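Local structure of ribosomal RNA small subunit methyltransferase D (Escherichia coli, 2FPO) at residues S110-Q118 with G135-L143; G165-H176 with Y186-Q194. The protein methylates the N2 atom of guanine 966 of 16S rRNA in the assembled 30S particle, with S-adenosyl-L-methionine as methyl donor. One frame throughout, in Å; residues are numbered along the deposited sequence.

Interaction 1: residues S110-Q118 with G135-L143; sequences SNAMSFLAQ and GLLEETINL
Leu-116 and Leu-143 meet where two neighbouring helices on one side of a Rossmann-like methyltransferase sheet run nearly parallel, their short axes 9.9 Å apart and 11° from each other. Strand 123-128 separates helices 112-116 and 137-146 in the chain, the beta-alpha succession of a Rossmann-like fold. The tight part faces the sheet. CB of Leu-116 rests on CB of Leu-143 at 3.8 Å, and the Leu-116 and Thr-140 side chains cross at a slant, with Leu-116 CD1 3.6 Å from Thr-140 CG2. Thr-140 can offer that methyl because its CG2 stands anti to the backbone N while OG1 (chi1 -63°) turns back to Leu-136 O, 2.8 Å away. This carbonyl is gripped twice: OG1 and the Thr-140 backbone N reach it from opposite faces of its plane. An alanine in place of Thr-140 would lack both OG1 and CG2, and would probably leave a gap beside Leu-116 CD1 and one donor fewer on Leu-136 O. Phe-62 and Val-128 also touch Thr-140 from outside the pair.

The looser, solvent side belongs to the exposed Ala-117, whose CB approaches Leu-143 CD2 only to 4.1 Å. No hydrogen bond crosses between the segments, and the contact is mostly van der Waals packing of apolar groups. Met-113, a selenomethionine, is partly exposed yet closely applied to Glu-139. It bends at chi2 (-80°) and chi3, which swings its end across to the second helix although its CB does not point there. Its SE then lies 3.5 Å from Glu-139 CB, and its CE ends 3.6 Å from the carbonyl O of Gly-135.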
# COMPACT_ATOMS: atom_id res chain seq x y z
N SER A 110 6.79 -11.05 -6.18
CA SER A 110 6.08 -12.21 -5.62
C SER A 110 4.60 -11.88 -5.64
O SER A 110 4.21 -10.70 -5.55
CB SER A 110 6.51 -12.47 -4.15
OG SER A 110 5.70 -13.51 -3.56
N ASN A 111 3.78 -12.90 -5.74
CA ASN A 111 2.38 -12.72 -5.38
C ASN A 111 2.25 -12.54 -3.86
O ASN A 111 3.09 -13.04 -3.08
CB ASN A 111 1.53 -13.90 -5.92
CG ASN A 111 1.80 -15.21 -5.19
OD1 ASN A 111 1.11 -15.54 -4.24
ND2 ASN A 111 2.86 -15.91 -5.59
N ALA A 112 1.19 -11.86 -3.42
CA ALA A 112 1.02 -11.53 -2.00
C ALA A 112 0.72 -12.72 -1.10
O ALA A 112 1.15 -12.74 0.03
CB ALA A 112 -0.05 -10.45 -1.82
N MSE A 113 0.01 -13.72 -1.63
CA MSE A 113 -0.38 -14.90 -0.84
C MSE A 113 0.82 -15.73 -0.40
O MSE A 113 0.88 -16.12 0.77
CB MSE A 113 -1.35 -15.78 -1.63
CG MSE A 113 -2.50 -14.98 -2.17
SE MSE A 113 -3.83 -14.68 -0.81
CE MSE A 113 -4.82 -16.22 -1.22
N SER A 114 1.76 -15.99 -1.33
CA SER A 114 3.01 -16.66 -1.01
C SER A 114 3.89 -15.80 -0.12
O SER A 114 4.51 -16.30 0.84
CB SER A 114 3.81 -16.96 -2.29
OG SER A 114 3.14 -17.95 -3.03
N PHE A 115 3.98 -14.52 -0.46
CA PHE A 115 4.83 -13.62 0.29
C PHE A 115 4.46 -13.45 1.77
O PHE A 115 5.33 -13.47 2.64
CB PHE A 115 4.96 -12.24 -0.36
CG PHE A 115 5.85 -11.33 0.45
CD1 PHE A 115 7.23 -11.50 0.43
CD2 PHE A 115 5.31 -10.38 1.31
CE1 PHE A 115 8.05 -10.69 1.22
CE2 PHE A 115 6.13 -9.59 2.12
CZ PHE A 115 7.49 -9.75 2.06
N LEU A 116 3.16 -13.27 2.05
CA LEU A 116 2.67 -13.00 3.41
C LEU A 116 2.52 -14.25 4.25
O LEU A 116 2.36 -14.16 5.48
CB LEU A 116 1.35 -12.19 3.37
CG LEU A 116 1.41 -10.84 2.64
CD1 LEU A 116 0.02 -10.29 2.44
CD2 LEU A 116 2.33 -9.85 3.43
N ALA A 117 2.57 -15.42 3.61
CA ALA A 117 2.48 -16.71 4.31
C ALA A 117 3.85 -17.15 4.80
O ALA A 117 4.38 -18.21 4.39
CB ALA A 117 1.85 -17.79 3.43
N GLN A 118 4.41 -16.34 5.69
CA GLN A 118 5.65 -16.61 6.40
C GLN A 118 5.70 -15.68 7.64
O GLN A 118 4.88 -14.76 7.75
CB GLN A 118 6.85 -16.32 5.48
CG GLN A 118 6.89 -14.85 4.99
CD GLN A 118 8.19 -14.47 4.29
OE1 GLN A 118 9.27 -14.99 4.62
NE2 GLN A 118 8.10 -13.56 3.30
N GLY A 135 -10.94 -13.58 -3.70
CA GLY A 135 -9.78 -14.47 -3.76
C GLY A 135 -8.51 -13.88 -3.18
O GLY A 135 -7.59 -14.61 -2.86
N LEU A 136 -8.45 -12.55 -3.07
CA LEU A 136 -7.27 -11.85 -2.56
C LEU A 136 -7.56 -10.98 -1.34
O LEU A 136 -6.79 -10.97 -0.40
CB LEU A 136 -6.61 -10.97 -3.65
CG LEU A 136 -6.09 -11.61 -4.95
CD1 LEU A 136 -5.58 -10.54 -5.86
CD2 LEU A 136 -4.99 -12.68 -4.71
N LEU A 137 -8.63 -10.21 -1.36
CA LEU A 137 -8.76 -9.15 -0.36
C LEU A 137 -8.80 -9.67 1.09
O LEU A 137 -7.95 -9.31 1.90
CB LEU A 137 -9.99 -8.27 -0.62
CG LEU A 137 -10.12 -7.01 0.27
CD1 LEU A 137 -8.95 -6.04 0.05
CD2 LEU A 137 -11.41 -6.28 0.03
N GLU A 138 -9.79 -10.50 1.41
CA GLU A 138 -9.91 -11.01 2.76
C GLU A 138 -8.76 -11.91 3.18
O GLU A 138 -8.41 -11.90 4.36
CB GLU A 138 -11.23 -11.74 2.98
CG GLU A 138 -12.29 -10.86 3.63
CD GLU A 138 -13.28 -10.30 2.65
OE1 GLU A 138 -12.82 -9.68 1.65
OE2 GLU A 138 -14.50 -10.49 2.87
N GLU A 139 -8.22 -12.67 2.22
CA GLU A 139 -7.08 -13.56 2.41
C GLU A 139 -5.84 -12.79 2.84
O GLU A 139 -5.11 -13.21 3.73
CB GLU A 139 -6.75 -14.29 1.10
CG GLU A 139 -7.72 -15.44 0.75
CD GLU A 139 -9.03 -14.97 0.09
OE1 GLU A 139 -9.22 -13.75 -0.14
OE2 GLU A 139 -9.89 -15.84 -0.19
N THR A 140 -5.62 -11.66 2.17
CA THR A 140 -4.47 -10.79 2.44
C THR A 140 -4.60 -10.20 3.83
O THR A 140 -3.66 -10.22 4.62
CB THR A 140 -4.35 -9.65 1.36
OG1 THR A 140 -4.12 -10.25 0.08
CG2 THR A 140 -3.17 -8.72 1.66
N ILE A 141 -5.77 -9.66 4.12
CA ILE A 141 -6.11 -9.14 5.43
C ILE A 141 -5.84 -10.14 6.58
O ILE A 141 -5.27 -9.78 7.61
CB ILE A 141 -7.58 -8.68 5.44
CG1 ILE A 141 -7.68 -7.31 4.74
CG2 ILE A 141 -8.20 -8.70 6.90
CD1 ILE A 141 -9.13 -6.92 4.33
N ASN A 142 -6.20 -11.40 6.38
CA ASN A 142 -5.97 -12.41 7.44
C ASN A 142 -4.52 -12.78 7.59
O ASN A 142 -4.05 -13.01 8.69
CB ASN A 142 -6.80 -13.66 7.21
CG ASN A 142 -8.27 -13.45 7.50
OD1 ASN A 142 -9.12 -14.06 6.85
ND2 ASN A 142 -8.58 -12.61 8.48
N LEU A 143 -3.80 -12.86 6.46
CA LEU A 143 -2.36 -13.14 6.50
C LEU A 143 -1.60 -12.03 7.19
O LEU A 143 -0.72 -12.31 7.99
CB LEU A 143 -1.81 -13.39 5.10
CG LEU A 143 -2.28 -14.72 4.47
CD1 LEU A 143 -2.20 -14.62 2.97
CD2 LEU A 143 -1.52 -15.93 4.97

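Interaction 2: residues G165-H176 with Y186-Q194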
# COMPACT_ATOMS: atom_id res chain seq x y z
N GLY A 165 -19.65 -4.67 -0.42
CA GLY A 165 -19.89 -4.47 1.00
C GLY A 165 -18.62 -4.24 1.81
O GLY A 165 -17.51 -4.11 1.25
N LEU A 166 -18.75 -4.22 3.14
CA LEU A 166 -17.60 -4.11 4.03
C LEU A 166 -16.85 -5.43 4.03
O LEU A 166 -17.48 -6.49 4.15
CB LEU A 166 -18.04 -3.78 5.45
CG LEU A 166 -18.69 -2.44 5.73
CD1 LEU A 166 -19.64 -2.61 6.92
CD2 LEU A 166 -17.66 -1.33 5.98
N PRO A 167 -15.50 -5.40 3.89
CA PRO A 167 -14.78 -6.68 4.01
C PRO A 167 -14.78 -7.20 5.44
O PRO A 167 -14.81 -6.42 6.39
CB PRO A 167 -13.35 -6.32 3.58
CG PRO A 167 -13.21 -4.86 3.94
CD PRO A 167 -14.59 -4.27 3.62
N THR A 168 -14.76 -8.53 5.58
CA THR A 168 -14.52 -9.19 6.84
C THR A 168 -13.10 -8.82 7.30
O THR A 168 -12.11 -9.00 6.58
CB THR A 168 -14.75 -10.73 6.73
OG1 THR A 168 -16.06 -10.97 6.21
CG2 THR A 168 -14.66 -11.44 8.09
N VAL A 169 -13.04 -8.23 8.50
CA VAL A 169 -11.77 -7.87 9.11
C VAL A 169 -11.70 -8.54 10.47
O VAL A 169 -12.75 -8.85 11.05
CB VAL A 169 -11.59 -6.30 9.19
CG1 VAL A 169 -11.52 -5.72 7.77
CG2 VAL A 169 -12.75 -5.63 10.02
N PRO A 170 -10.49 -8.79 10.99
CA PRO A 170 -10.40 -9.36 12.35
C PRO A 170 -11.03 -8.42 13.38
O PRO A 170 -11.19 -7.23 13.11
CB PRO A 170 -8.89 -9.49 12.59
CG PRO A 170 -8.30 -9.53 11.19
CD PRO A 170 -9.14 -8.60 10.40
N ALA A 171 -11.38 -8.98 14.53
CA ALA A 171 -12.10 -8.26 15.56
C ALA A 171 -11.32 -7.07 16.14
O ALA A 171 -11.91 -6.09 16.56
CB ALA A 171 -12.52 -9.23 16.68
N ASN A 172 -9.99 -7.16 16.14
CA ASN A 172 -9.15 -6.05 16.61
C ASN A 172 -8.86 -4.97 15.55
O ASN A 172 -8.05 -4.06 15.80
CB ASN A 172 -7.84 -6.58 17.20
CG ASN A 172 -7.00 -7.38 16.21
OD1 ASN A 172 -7.53 -8.02 15.29
ND2 ASN A 172 -5.70 -7.35 16.38
N TRP A 173 -9.50 -5.07 14.39
CA TRP A 173 -9.44 -3.99 13.37
C TRP A 173 -10.71 -3.16 13.43
O TRP A 173 -11.83 -3.69 13.41
CB TRP A 173 -9.37 -4.57 11.96
CG TRP A 173 -8.10 -5.23 11.55
CD1 TRP A 173 -7.27 -6.00 12.33
CD2 TRP A 173 -7.54 -5.24 10.24
NE1 TRP A 173 -6.21 -6.46 11.57
CE2 TRP A 173 -6.36 -6.02 10.28
CE3 TRP A 173 -7.94 -4.68 9.00
CZ2 TRP A 173 -5.56 -6.23 9.16
CZ3 TRP A 173 -7.11 -4.88 7.88
CH2 TRP A 173 -5.96 -5.66 7.97
N SER A 174 -10.55 -1.84 13.47
CA SER A 174 -11.72 -0.98 13.38
C SER A 174 -11.61 -0.04 12.19
O SER A 174 -10.50 0.42 11.85
CB SER A 174 -11.91 -0.19 14.68
OG SER A 174 -10.79 0.67 14.86
N LEU A 175 -12.74 0.22 11.55
CA LEU A 175 -12.81 1.20 10.47
C LEU A 175 -12.41 2.58 11.00
O LEU A 175 -13.01 3.09 11.93
CB LEU A 175 -14.20 1.22 9.82
CG LEU A 175 -14.37 2.03 8.53
CD1 LEU A 175 -13.38 1.60 7.41
CD2 LEU A 175 -15.78 1.90 8.03
N HIS A 176 -11.37 3.16 10.41
CA HIS A 176 -10.76 4.40 10.91
C HIS A 176 -11.11 5.62 10.06
O HIS A 176 -11.44 6.68 10.60
CB HIS A 176 -9.24 4.25 11.04
CG HIS A 176 -8.60 5.31 11.88
ND1 HIS A 176 -8.92 5.49 13.21
CD2 HIS A 176 -7.68 6.26 11.58
CE1 HIS A 176 -8.22 6.51 13.69
NE2 HIS A 176 -7.45 6.99 12.73
N TYR A 186 -13.00 3.60 -0.37
CA TYR A 186 -11.61 3.75 0.05
C TYR A 186 -11.61 3.79 1.57
O TYR A 186 -12.24 4.66 2.15
CB TYR A 186 -11.03 5.03 -0.52
CG TYR A 186 -11.16 5.13 -2.03
CD1 TYR A 186 -10.17 4.60 -2.87
CD2 TYR A 186 -12.27 5.74 -2.61
CE1 TYR A 186 -10.29 4.67 -4.23
CE2 TYR A 186 -12.39 5.82 -3.99
CZ TYR A 186 -11.39 5.29 -4.78
OH TYR A 186 -11.49 5.34 -6.14
N ARG A 187 -10.94 2.84 2.21
CA ARG A 187 -11.03 2.71 3.67
C ARG A 187 -9.65 2.61 4.33
O ARG A 187 -8.69 2.13 3.74
CB ARG A 187 -11.87 1.49 4.04
CG ARG A 187 -13.31 1.55 3.55
CD ARG A 187 -14.07 0.27 3.88
NE ARG A 187 -15.47 0.41 3.49
CZ ARG A 187 -16.04 -0.26 2.50
NH1 ARG A 187 -15.35 -1.13 1.80
NH2 ARG A 187 -17.32 -0.07 2.24
N LEU A 188 -9.58 3.06 5.57
CA LEU A 188 -8.40 2.92 6.40
C LEU A 188 -8.83 2.30 7.72
O LEU A 188 -9.74 2.81 8.38
CB LEU A 188 -7.73 4.28 6.59
CG LEU A 188 -6.31 4.31 7.18
CD1 LEU A 188 -5.29 3.63 6.27
CD2 LEU A 188 -5.94 5.76 7.43
N TYR A 189 -8.23 1.15 8.04
CA TYR A 189 -8.50 0.44 9.27
C TYR A 189 -7.37 0.68 10.23
O TYR A 189 -6.22 0.81 9.81
CB TYR A 189 -8.65 -1.08 9.04
CG TYR A 189 -9.91 -1.43 8.30
CD1 TYR A 189 -11.08 -1.77 8.98
CD2 TYR A 189 -9.94 -1.41 6.90
CE1 TYR A 189 -12.25 -2.09 8.30
CE2 TYR A 189 -11.09 -1.72 6.20
CZ TYR A 189 -12.24 -2.05 6.90
OH TYR A 189 -13.36 -2.35 6.17
N GLN A 190 -7.70 0.77 11.51
CA GLN A 190 -6.70 0.81 12.56
C GLN A 190 -6.75 -0.47 13.38
O GLN A 190 -7.82 -0.91 13.85
CB GLN A 190 -6.89 2.03 13.46
CG GLN A 190 -5.72 2.20 14.42
CD GLN A 190 -5.61 3.60 14.97
OE1 GLN A 190 -4.63 4.29 14.71
NE2 GLN A 190 -6.60 4.02 15.75
N ARG A 191 -5.57 -1.04 13.57
CA ARG A 191 -5.42 -2.32 14.21
C ARG A 191 -4.90 -2.15 15.63
O ARG A 191 -3.94 -1.41 15.87
CB ARG A 191 -4.50 -3.19 13.37
CG ARG A 191 -4.30 -4.59 13.88
CD ARG A 191 -2.87 -4.83 14.25
NE ARG A 191 -2.69 -6.22 14.62
CZ ARG A 191 -1.70 -6.66 15.38
NH1 ARG A 191 -0.78 -5.81 15.82
NH2 ARG A 191 -1.65 -7.94 15.71
N GLU A 192 -5.55 -2.81 16.58
CA GLU A 192 -5.02 -2.90 17.95
C GLU A 192 -4.34 -4.23 18.19
O GLU A 192 -4.94 -5.29 17.98
CB GLU A 192 -6.14 -2.68 18.96
CG GLU A 192 -6.66 -1.27 18.99
CD GLU A 192 -5.57 -0.24 19.28
OE1 GLU A 192 -5.02 -0.24 20.41
OE2 GLU A 192 -5.29 0.57 18.37
N ALA A 193 -3.08 -4.19 18.62
CA ALA A 193 -2.34 -5.42 18.96
C ALA A 193 -3.11 -6.23 19.99
O ALA A 193 -3.05 -5.93 21.18
CB ALA A 193 -0.94 -5.10 19.50
N GLN A 194 -3.86 -7.23 19.51
CA GLN A 194 -4.59 -8.18 20.36
C GLN A 194 -5.10 -9.37 19.53
O GLN A 194 -5.79 -10.25 20.05
CB GLN A 194 -5.75 -7.52 21.13
CG GLN A 194 -6.84 -6.91 20.25
CD GLN A 194 -8.20 -6.78 20.95
OE1 GLN A 194 -8.39 -7.25 22.08
NE2 GLN A 194 -9.15 -6.13 20.28
O HOH W 1 -16.69 -2.43 -0.28
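Gly-165 opens the contact beside Arg-187, whose NH1 donates to the O of water 1 (2.8 Å), lying in the guanidinium plane at its edge; the same water sits unusually close to Gly-165 O, so that second link is doubtful. Leu-166 lays CD2 over one face of that guanidinium, while Arg-187 NE forms a salt bridge with Glu-178. Pro-167 brings CG to 3.4 Å from Tyr-189 OH, and Val-169 places CG1 over one face of the Tyr-189 ring, a CH-pi contact 4.0 Å from its centroid. The type I turn from Pro-170 to Trp-173 then leads into the antiparallel hairpin of strands 173-181 and 184-191, at the edge of the seven-stranded sheet.

Asn-172 is held at two points by Glu-192: its O accepts from Glu-192 N in a nearly straight bond (175°), and its ND2 donates to Glu-192 O at 2.7 Å. Its CG sits between backbone N and carbonyl carbon (chi1 60°), which turns the amide toward the Glu-192 carbonyl just beyond the strand end. Trp-173, in a non-hydrogen-bonded pair with Arg-191, receives Arg-191 CB over its five-membered ring, 4.3 Å from the centroid; its six-membered ring meets Tyr-189 obliquely, with planes at 49°. Ser-174 and Gln-190 form the hydrogen-bonded pair, each backbone N donating to the other's O. Leu-175 CD1 covers the Tyr-189 face opposite Val-169, and His-176 N donates to Leu-188 O at 2.6 Å.

Glu-145 of helix 137-146 accepts from Asn-172 ND2 and Trp-173 NE1 and pairs with Arg-191 NE. This shared carboxylate probably offsets the arginine's charge and ties the hairpin to the helix, and the methyls of Val-169 and Leu-175 are likely to limit turning of the Tyr-189 ring.

Overall arrangement
Interaction 1 closes before interaction 2 opens along the chain, and their centres lie about 16 Å apart. Both belong to the domain built round the mixed sheet of order 3-2-1-4-5-7-6, the arrangement characteristic of S-adenosyl-L-methionine-dependent methyltransferases. Interaction 1 packs two helices over this sheet; interaction 2 forms its edge, with strand 184-191 between strands 154-161 and 173-181. Helix 137-146 connects them: Thr-140 and Leu-143 serve interaction 1, whereas Ile-141 CG2 meets Pro-170 CD at 3.6 Å and Ile-141 also touches Trp-173. The helix thus contacts helix 112-116 on one flank and the segment entering the C-terminal hairpin on another, joining the central helices to the sheet's edge.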